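Geranylgeranyl pyrophosphate synthase (Corynebacterium glutamicum, PDB 3LK5) probably condenses allylic diphosphates with isopentenyl diphosphate in a magnesium-dependent reaction, as prenyltransferases of the FPP/GGPP synthase family do. Local coordinates at residues I65-A70 with Y219-L225; F11-L16 with W71-L75. All blocks are in the same frame, centred on the assembly; numbering follows the deposited sequence.

Contact 1: residues I65-A70 with Y219-L225; sequences IRPLYA and YTIARPL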
ATOM      1  N   ILE A  65     -15.725  12.294  -4.582  1.00 26.28           N
ATOM      2  CA  ILE A  65     -15.778  12.584  -6.029  1.00 27.46           C
ATOM      3  C   ILE A  65     -15.379  11.350  -6.851  1.00 25.23           C
ATOM      4  O   ILE A  65     -15.924  11.088  -7.935  1.00 25.03           O
ATOM      5  CB  ILE A  65     -14.878  13.815  -6.378  1.00 30.68           C
ATOM      6  CG1 ILE A  65     -15.161  14.303  -7.800  1.00 41.76           C
ATOM      7  CG2 ILE A  65     -13.427  13.497  -6.307  1.00 40.12           C
ATOM      8  CD1 ILE A  65     -16.632  14.464  -8.064  1.00 36.75           C
ATOM      9  N   ARG A  66     -14.429  10.561  -6.320  1.00 25.09           N
ATOM     10  CA  ARG A  66     -13.942   9.410  -7.090  1.00 24.92           C
ATOM     11  C   ARG A  66     -14.989   8.300  -7.172  1.00 23.44           C
ATOM     12  O   ARG A  66     -15.291   7.856  -8.266  1.00 24.59           O
ATOM     13  CB  ARG A  66     -12.533   8.929  -6.620  1.00 25.55           C
ATOM     14  CG  ARG A  66     -11.456  10.001  -6.812  1.00 28.69           C
ATOM     15  CD  ARG A  66     -10.122   9.678  -6.122  1.00 27.87           C
ATOM     16  NE  ARG A  66      -9.274  10.869  -6.197  1.00 30.22           N
ATOM     17  CZ  ARG A  66      -9.380  11.934  -5.404  1.00 29.50           C
ATOM     18  NH1 ARG A  66     -10.273  11.968  -4.432  1.00 31.25           N
ATOM     19  NH2 ARG A  66      -8.575  12.976  -5.591  1.00 32.21           N
ATOM     20  N   PRO A  67     -15.597   7.879  -6.030  1.00 23.45           N
ATOM     21  CA  PRO A  67     -16.713   6.937  -6.144  1.00 23.93           C
ATOM     22  C   PRO A  67     -17.851   7.512  -6.957  1.00 23.67           C
ATOM     23  O   PRO A  67     -18.515   6.792  -7.692  1.00 23.79           O
ATOM     24  CB  PRO A  67     -17.206   6.769  -4.686  1.00 24.36           C
ATOM     25  CG  PRO A  67     -16.020   7.076  -3.846  1.00 23.19           C
ATOM     26  CD  PRO A  67     -15.229   8.131  -4.626  1.00 23.41           C
ATOM     27  N   LEU A  68     -18.076   8.810  -6.842  1.00 24.28           N
ATOM     28  CA  LEU A  68     -19.147   9.429  -7.660  1.00 25.12           C
ATOM     29  C   LEU A  68     -18.906   9.275  -9.173  1.00 23.84           C
ATOM     30  O   LEU A  68     -19.810   8.936  -9.935  1.00 23.55           O
ATOM     31  CB  LEU A  68     -19.268  10.907  -7.289  1.00 27.77           C
ATOM     32  CG  LEU A  68     -20.430  11.689  -7.940  1.00 42.09           C
ATOM     33  CD1 LEU A  68     -21.834  10.988  -7.887  1.00 30.12           C
ATOM     34  CD2 LEU A  68     -20.464  13.072  -7.285  1.00 30.59           C
ATOM     35  N   TYR A  69     -17.664   9.483  -9.609  1.00 24.61           N
ATOM     36  CA  TYR A  69     -17.318   9.273 -11.007  1.00 24.46           C
ATOM     37  C   TYR A  69     -17.365   7.817 -11.422  1.00 23.86           C
ATOM     38  O   TYR A  69     -17.786   7.532 -12.535  1.00 24.67           O
ATOM     39  CB  TYR A  69     -15.964   9.927 -11.380  1.00 24.57           C
ATOM     40  CG  TYR A  69     -16.118  11.377 -11.806  1.00 24.58           C
ATOM     41  CD1 TYR A  69     -15.474  12.389 -11.118  1.00 24.73           C
ATOM     42  CD2 TYR A  69     -16.919  11.717 -12.918  1.00 25.80           C
ATOM     43  CE1 TYR A  69     -15.604  13.722 -11.514  1.00 26.89           C
ATOM     44  CE2 TYR A  69     -17.049  13.021 -13.325  1.00 25.97           C
ATOM     45  CZ  TYR A  69     -16.378  14.020 -12.627  1.00 26.23           C
ATOM     46  OH  TYR A  69     -16.499  15.332 -13.045  1.00 28.95           O
ATOM     47  N   ALA A  70     -16.933   6.886 -10.558  1.00 22.78           N
ATOM     48  CA  ALA A  70     -17.076   5.479 -10.877  1.00 22.52           C
ATOM     49  C   ALA A  70     -18.562   5.111 -11.095  1.00 23.28           C
ATOM     50  O   ALA A  70     -18.923   4.402 -12.045  1.00 23.28           O
ATOM     51  CB  ALA A  70     -16.450   4.603  -9.759  1.00 23.53           C
ATOM     52  N   TYR A 219      -6.249   9.792 -11.946  1.00 25.94           N
ATOM     53  CA  TYR A 219      -6.599   9.262 -10.648  1.00 26.32           C
ATOM     54  C   TYR A 219      -8.019   9.638 -10.208  1.00 26.20           C
ATOM     55  O   TYR A 219      -8.748   8.831  -9.634  1.00 25.89           O
ATOM     56  CB  TYR A 219      -5.576   9.811  -9.643  1.00 26.85           C
ATOM     57  CG  TYR A 219      -5.923   9.519  -8.215  1.00 28.04           C
ATOM     58  CD1 TYR A 219      -6.222   8.198  -7.812  1.00 28.24           C
ATOM     59  CD2 TYR A 219      -5.906  10.531  -7.256  1.00 27.62           C
ATOM     60  CE1 TYR A 219      -6.529   7.918  -6.496  1.00 27.10           C
ATOM     61  CE2 TYR A 219      -6.178  10.274  -5.928  1.00 27.70           C
ATOM     62  CZ  TYR A 219      -6.487   8.957  -5.559  1.00 29.31           C
ATOM     63  OH  TYR A 219      -6.804   8.675  -4.269  1.00 29.01           O
ATOM     64  N   THR A 220      -8.420  10.870 -10.496  1.00 24.54           N
ATOM     65  CA  THR A 220      -9.609  11.421  -9.839  1.00 25.46           C
ATOM     66  C   THR A 220     -10.856  11.283 -10.683  1.00 25.09           C
ATOM     67  O   THR A 220     -11.965  11.133 -10.140  1.00 26.25           O
ATOM     68  CB  THR A 220      -9.358  12.912  -9.465  1.00 25.87           C
ATOM     69  OG1 THR A 220      -8.223  12.972  -8.589  1.00 27.41           O
ATOM     70  CG2 THR A 220     -10.610  13.581  -8.808  1.00 25.55           C
ATOM     71  N   ILE A 221     -10.677  11.331 -12.000  1.00 24.70           N
ATOM     72  CA  ILE A 221     -11.809  11.336 -12.886  1.00 23.15           C
ATOM     73  C   ILE A 221     -11.773  10.285 -13.964  1.00 22.54           C
ATOM     74  O   ILE A 221     -12.734   9.506 -14.104  1.00 22.16           O
ATOM     75  CB  ILE A 221     -12.000  12.769 -13.580  1.00 21.71           C
ATOM     76  CG1 ILE A 221     -11.984  13.859 -12.509  1.00 25.02           C
ATOM     77  CG2 ILE A 221     -13.326  12.748 -14.427  1.00 24.09           C
ATOM     78  CD1 ILE A 221     -12.645  15.263 -12.987  1.00 24.73           C
ATOM     79  N   ALA A 222     -10.699  10.258 -14.756  1.00 22.16           N
ATOM     80  CA  ALA A 222     -10.703   9.359 -15.915  1.00 21.92           C
ATOM     81  C   ALA A 222     -10.737   7.883 -15.538  1.00 21.21           C
ATOM     82  O   ALA A 222     -11.558   7.124 -16.063  1.00 20.44           O
ATOM     83  CB  ALA A 222      -9.502   9.629 -16.864  1.00 22.38           C
ATOM     84  N   ARG A 223      -9.848   7.462 -14.652  1.00 22.14           N
ATOM     85  CA  ARG A 223      -9.879   6.052 -14.291  1.00 21.93           C
ATOM     86  C   ARG A 223     -11.116   5.636 -13.455  1.00 22.25           C
ATOM     87  O   ARG A 223     -11.603   4.535 -13.662  1.00 23.52           O
ATOM     88  CB  ARG A 223      -8.574   5.555 -13.626  1.00 22.39           C
ATOM     89  CG  ARG A 223      -7.309   5.620 -14.518  1.00 23.21           C
ATOM     90  CD  ARG A 223      -7.440   4.745 -15.747  1.00 23.62           C
ATOM     91  NE  ARG A 223      -6.143   4.674 -16.460  1.00 24.92           N
ATOM     92  CZ  ARG A 223      -5.995   4.149 -17.674  1.00 27.25           C
ATOM     93  NH1 ARG A 223      -7.033   3.600 -18.321  1.00 26.16           N
ATOM     94  NH2 ARG A 223      -4.788   4.118 -18.246  1.00 27.31           N
ATOM     95  N   PRO A 224     -11.606   6.479 -12.509  1.00 22.01           N
ATOM     96  CA  PRO A 224     -12.879   6.074 -11.870  1.00 21.39           C
ATOM     97  C   PRO A 224     -13.981   5.877 -12.928  1.00 21.21           C
ATOM     98  O   PRO A 224     -14.709   4.916 -12.850  1.00 20.47           O
ATOM     99  CB  PRO A 224     -13.180   7.263 -10.924  1.00 20.62           C
ATOM    100  CG  PRO A 224     -11.748   7.636 -10.439  1.00 22.82           C
ATOM    101  CD  PRO A 224     -10.978   7.614 -11.791  1.00 21.81           C
ATOM    102  N   LEU A 225     -14.105   6.782 -13.907  1.00 20.34           N
ATOM    103  CA  LEU A 225     -15.130   6.596 -14.971  1.00 21.21           C
ATOM    104  C   LEU A 225     -14.905   5.287 -15.702  1.00 22.22           C
ATOM    105  O   LEU A 225     -15.842   4.533 -15.960  1.00 22.12           O
ATOM    106  CB  LEU A 225     -15.064   7.716 -16.043  1.00 21.07           C
ATOM    107  CG  LEU A 225     -15.732   9.013 -15.518  1.00 22.88           C
ATOM    108  CD1 LEU A 225     -15.282  10.243 -16.367  1.00 22.46           C
ATOM    109  CD2 LEU A 225     -17.263   8.919 -15.438  1.00 22.47           C
TER
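Ile-65 starts the contact modestly, its CG2 meeting the CG2 methyl of Thr-220 at 3.8 Å. Arg-66 follows with a chain extended from CG to NE, long enough to cross the gap and lie over Tyr-219. Its CD sits 4.0 Å from the centroid of the Tyr-219 ring, a CH-pi contact over the face, and NE lies above the same face near the rim; the guanidinium is tilted against the ring rather than stacked flat. At the end of the side chain, Arg-66 NH2 gives Thr-220 OG1 a weak hydrogen bond, 3.0 Å long but bent to 129°, while CG2 of Thr-220 lies over the guanidinium face opposite to the one facing Tyr-219 OH. That hydroxyl is hydrogen-bonded to Gln-101 of helix 87-111. One turn on, Tyr-69 turns its ring face to Ile-221, whose CG2 stands 3.7 Å from the ring centroid, 7° off the normal. A beta-branched residue suits this place: Ile-221 sets CG2 anti to its backbone N, over the ring, and CG1 beside the N, from where CD1 reaches Tyr-69 CE1. Leu-225 CD2 packs on the same ring, whose hydroxyl bonds to that of Tyr-245. Pro-224 has no N-H for the preceding turn; the helix kinks there, and the proline ring packs on Tyr-69 CB. Ala-70 is small enough for close backbones: its CA makes a CA-H...O contact of 3.1 Å with Pro-224 O. Helices 65-78 and 205-231 run roughly parallel, local axes 7.7 Å apart and crossing at -29°, within the buried core of the all-helical prenyl synthase fold.

Contact 2: residues F11-L16 with W71-L75; sequences FDAHDL and WAGFL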
ATOM      1  N   PHE A  11     -32.240   3.888  -2.986  1.00 78.65           N
ATOM      2  CA  PHE A  11     -32.025   5.059  -3.833  1.00 77.49           C
ATOM      3  C   PHE A  11     -32.287   4.662  -5.301  1.00 77.16           C
ATOM      4  O   PHE A  11     -32.426   3.467  -5.598  1.00 76.83           O
ATOM      5  CB  PHE A  11     -30.628   5.682  -3.556  1.00 76.78           C
ATOM      6  CG  PHE A  11     -29.476   5.115  -4.388  1.00 53.68           C
ATOM      7  CD1 PHE A  11     -29.429   3.773  -4.757  1.00 76.04           C
ATOM      8  CD2 PHE A  11     -28.418   5.949  -4.767  1.00 76.12           C
ATOM      9  CE1 PHE A  11     -28.377   3.282  -5.518  1.00 53.98           C
ATOM     10  CE2 PHE A  11     -27.350   5.461  -5.519  1.00 53.23           C
ATOM     11  CZ  PHE A  11     -27.330   4.125  -5.888  1.00 75.73           C
ATOM     12  N   ASP A  12     -32.395   5.641  -6.204  1.00 77.06           N
ATOM     13  CA  ASP A  12     -32.649   5.352  -7.627  1.00 76.63           C
ATOM     14  C   ASP A  12     -31.381   4.779  -8.308  1.00 76.12           C
ATOM     15  O   ASP A  12     -30.352   5.463  -8.432  1.00 76.00           O
ATOM     16  CB  ASP A  12     -33.191   6.597  -8.364  1.00 76.55           C
ATOM     17  CG  ASP A  12     -33.981   6.256  -9.648  1.00 86.80           C
ATOM     18  OD1 ASP A  12     -33.624   5.298 -10.374  1.00 76.45           O
ATOM     19  OD2 ASP A  12     -34.962   6.979  -9.943  1.00 76.32           O
ATOM     20  N   ALA A  13     -31.491   3.521  -8.745  1.00 75.35           N
ATOM     21  CA  ALA A  13     -30.384   2.744  -9.322  1.00 74.27           C
ATOM     22  C   ALA A  13     -30.089   3.036 -10.806  1.00 73.30           C
ATOM     23  O   ALA A  13     -29.206   2.406 -11.394  1.00 72.62           O
ATOM     24  CB  ALA A  13     -30.649   1.250  -9.125  1.00 74.05           C
ATOM     25  N   HIS A  14     -30.832   3.969 -11.403  1.00 72.89           N
ATOM     26  CA  HIS A  14     -30.671   4.316 -12.824  1.00 72.46           C
ATOM     27  C   HIS A  14     -30.393   5.803 -13.012  1.00 70.94           C
ATOM     28  O   HIS A  14     -30.132   6.268 -14.135  1.00 70.78           O
ATOM     29  CB  HIS A  14     -31.898   3.891 -13.646  1.00 73.80           C
ATOM     30  CG  HIS A  14     -31.840   2.475 -14.138  1.00 76.01           C
ATOM     31  ND1 HIS A  14     -32.401   1.419 -13.447  1.00 74.94           N
ATOM     32  CD2 HIS A  14     -31.283   1.941 -15.253  1.00 74.90           C
ATOM     33  CE1 HIS A  14     -32.194   0.298 -14.115  1.00 75.57           C
ATOM     34  NE2 HIS A  14     -31.517   0.587 -15.214  1.00 75.90           N
ATOM     35  N   ASP A  15     -30.440   6.550 -11.914  1.00 69.83           N
ATOM     36  CA  ASP A  15     -30.188   7.983 -11.995  1.00 69.01           C
ATOM     37  C   ASP A  15     -29.014   8.408 -11.110  1.00 66.47           C
ATOM     38  O   ASP A  15     -28.715   7.784 -10.081  1.00 66.89           O
ATOM     39  CB  ASP A  15     -31.478   8.809 -11.738  1.00 70.40           C
ATOM     40  CG  ASP A  15     -31.518   9.448 -10.348  1.00 85.15           C
ATOM     41  OD1 ASP A  15     -31.586  10.694 -10.273  1.00 71.01           O
ATOM     42  OD2 ASP A  15     -31.475   8.712  -9.335  1.00 71.24           O
ATOM     43  N   LEU A  16     -28.354   9.475 -11.541  1.00 63.54           N
ATOM     44  CA  LEU A  16     -27.183  10.017 -10.873  1.00 60.65           C
ATOM     45  C   LEU A  16     -27.581  11.210  -9.996  1.00 58.50           C
ATOM     46  O   LEU A  16     -28.001  12.269 -10.505  1.00 58.59           O
ATOM     47  CB  LEU A  16     -26.149  10.420 -11.933  1.00 60.02           C
ATOM     48  CG  LEU A  16     -24.788  10.964 -11.529  1.00 61.38           C
ATOM     49  CD1 LEU A  16     -24.109  10.044 -10.544  1.00 59.78           C
ATOM     50  CD2 LEU A  16     -23.945  11.137 -12.792  1.00 59.79           C
ATOM     51  N   TRP A  71     -19.414   5.588 -10.187  1.00 22.44           N
ATOM     52  CA  TRP A  71     -20.844   5.356 -10.308  1.00 23.39           C
ATOM     53  C   TRP A  71     -21.427   5.946 -11.594  1.00 22.44           C
ATOM     54  O   TRP A  71     -22.196   5.298 -12.276  1.00 22.39           O
ATOM     55  CB  TRP A  71     -21.556   5.904  -9.052  1.00 25.23           C
ATOM     56  CG  TRP A  71     -23.069   5.762  -9.043  1.00 26.82           C
ATOM     57  CD1 TRP A  71     -23.974   6.791  -8.912  1.00 27.96           C
ATOM     58  CD2 TRP A  71     -23.842   4.554  -9.096  1.00 26.94           C
ATOM     59  NE1 TRP A  71     -25.253   6.297  -8.928  1.00 27.23           N
ATOM     60  CE2 TRP A  71     -25.208   4.933  -9.026  1.00 27.93           C
ATOM     61  CE3 TRP A  71     -23.521   3.195  -9.201  1.00 27.37           C
ATOM     62  CZ2 TRP A  71     -26.252   3.998  -9.087  1.00 28.63           C
ATOM     63  CZ3 TRP A  71     -24.557   2.256  -9.257  1.00 28.29           C
ATOM     64  CH2 TRP A  71     -25.915   2.676  -9.196  1.00 28.80           C
ATOM     65  N   ALA A  72     -21.014   7.156 -11.928  1.00 23.44           N
ATOM     66  CA  ALA A  72     -21.453   7.808 -13.164  1.00 23.36           C
ATOM     67  C   ALA A  72     -21.000   7.034 -14.381  1.00 23.21           C
ATOM     68  O   ALA A  72     -21.742   6.943 -15.362  1.00 24.12           O
ATOM     69  CB  ALA A  72     -20.920   9.226 -13.218  1.00 23.89           C
ATOM     70  N   GLY A  73     -19.775   6.513 -14.351  1.00 20.90           N
ATOM     71  CA  GLY A  73     -19.296   5.655 -15.460  1.00 21.98           C
ATOM     72  C   GLY A  73     -20.115   4.394 -15.644  1.00 22.29           C
ATOM     73  O   GLY A  73     -20.438   3.980 -16.781  1.00 22.83           O
ATOM     74  N   PHE A  74     -20.472   3.777 -14.527  1.00 22.34           N
ATOM     75  CA  PHE A  74     -21.360   2.600 -14.547  1.00 22.53           C
ATOM     76  C   PHE A  74     -22.714   2.964 -15.161  1.00 23.24           C
ATOM     77  O   PHE A  74     -23.209   2.255 -16.044  1.00 23.90           O
ATOM     78  CB  PHE A  74     -21.535   2.053 -13.117  1.00 23.16           C
ATOM     79  CG  PHE A  74     -22.492   0.891 -13.018  1.00 25.27           C
ATOM     80  CD1 PHE A  74     -22.075  -0.399 -13.323  1.00 24.31           C
ATOM     81  CD2 PHE A  74     -23.819   1.105 -12.617  1.00 24.37           C
ATOM     82  CE1 PHE A  74     -22.955  -1.480 -13.250  1.00 25.27           C
ATOM     83  CE2 PHE A  74     -24.715   0.049 -12.531  1.00 25.60           C
ATOM     84  CZ  PHE A  74     -24.285  -1.260 -12.865  1.00 25.62           C
ATOM     85  N   LEU A  75     -23.296   4.072 -14.716  1.00 23.34           N
ATOM     86  CA  LEU A  75     -24.608   4.470 -15.218  1.00 24.56           C
ATOM     87  C   LEU A  75     -24.535   4.862 -16.711  1.00 25.91           C
ATOM     88  O   LEU A  75     -25.437   4.540 -17.474  1.00 27.55           O
ATOM     89  CB  LEU A  75     -25.181   5.632 -14.410  1.00 25.93           C
ATOM     90  CG  LEU A  75     -25.523   5.333 -12.942  1.00 29.59           C
ATOM     91  CD1 LEU A  75     -26.016   6.612 -12.294  1.00 28.09           C
ATOM     92  CD2 LEU A  75     -26.556   4.198 -12.816  1.00 27.79           C
TER
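Phe-11 and Trp-71 reach toward each other from opposite directions, and their rings meet with little overlap. The planes are 30° apart and the centroid of the phenyl ring lies 5.4 Å from that of the six-membered indole ring, so the pair is slid apart rather than stacked; the touch is made by Phe-11 CZ against Trp-71 CZ2 at 3.4 Å. The indole projects from its helix with CG anti to the backbone N (chi1 179°), which carries the broad ring out to the loop. Near its plane, at the edge, lie the carbonyl oxygens of Asp-12 and Asp-15. Leu-16 slides past the indole in the opposite sense and divides its branches: CD1 meets Trp-71 CD1 at 3.6 Å, and CD2 rests on the Ala-72 CB, also at 3.6 Å. The methyl of alanine lets that branch come close to the helix. Leu-75 forks as well, with CD2 3.5 Å from the carbonyl O of Ala-13 and CD1 3.8 Å from Leu-16 CB. Between Phe-11 and Leu-16 the loop makes an Asx turn, Asp-12 OD1 accepting from the backbone N of His-14 at 3.3 Å. Phe-21 stacks on the Trp-71 ring. Between 11-16 and 71-75 the cohesion is apolar, resting on shape and dispersion; the loop's polar ties go to Lys-81, from His-14 NE2, and to Glu-356, from Leu-16 N. The contact leaves the buried Trp-71 NE1 without a polar partner, a cost that the surrounding hydrophobic contacts presumably repay.

How the contacts relate
Both contacts use helix 65-78: contact 1 takes its first part and contact 2 the next turn, and their centres are 13 Å apart. They join directly, since Leu-68 CD1 packs on Leu-16 CD1 at 3.6 Å, and Leu-225 CD2 lies 3.6 Å from the backbone N of Gly-73. Contact 1 is the inner one, with its centre about 8 Å from that of the chain, against about 20 Å for contact 2. It is also nearer the metal site: the side chain of Tyr-219 is about 7 Å from that of Asp-108 and about 11 Å from that of Asp-194, both of which bind magnesium in this protein, though no metal is bound to this chain in the model, whereas contact 2 lies away from that site.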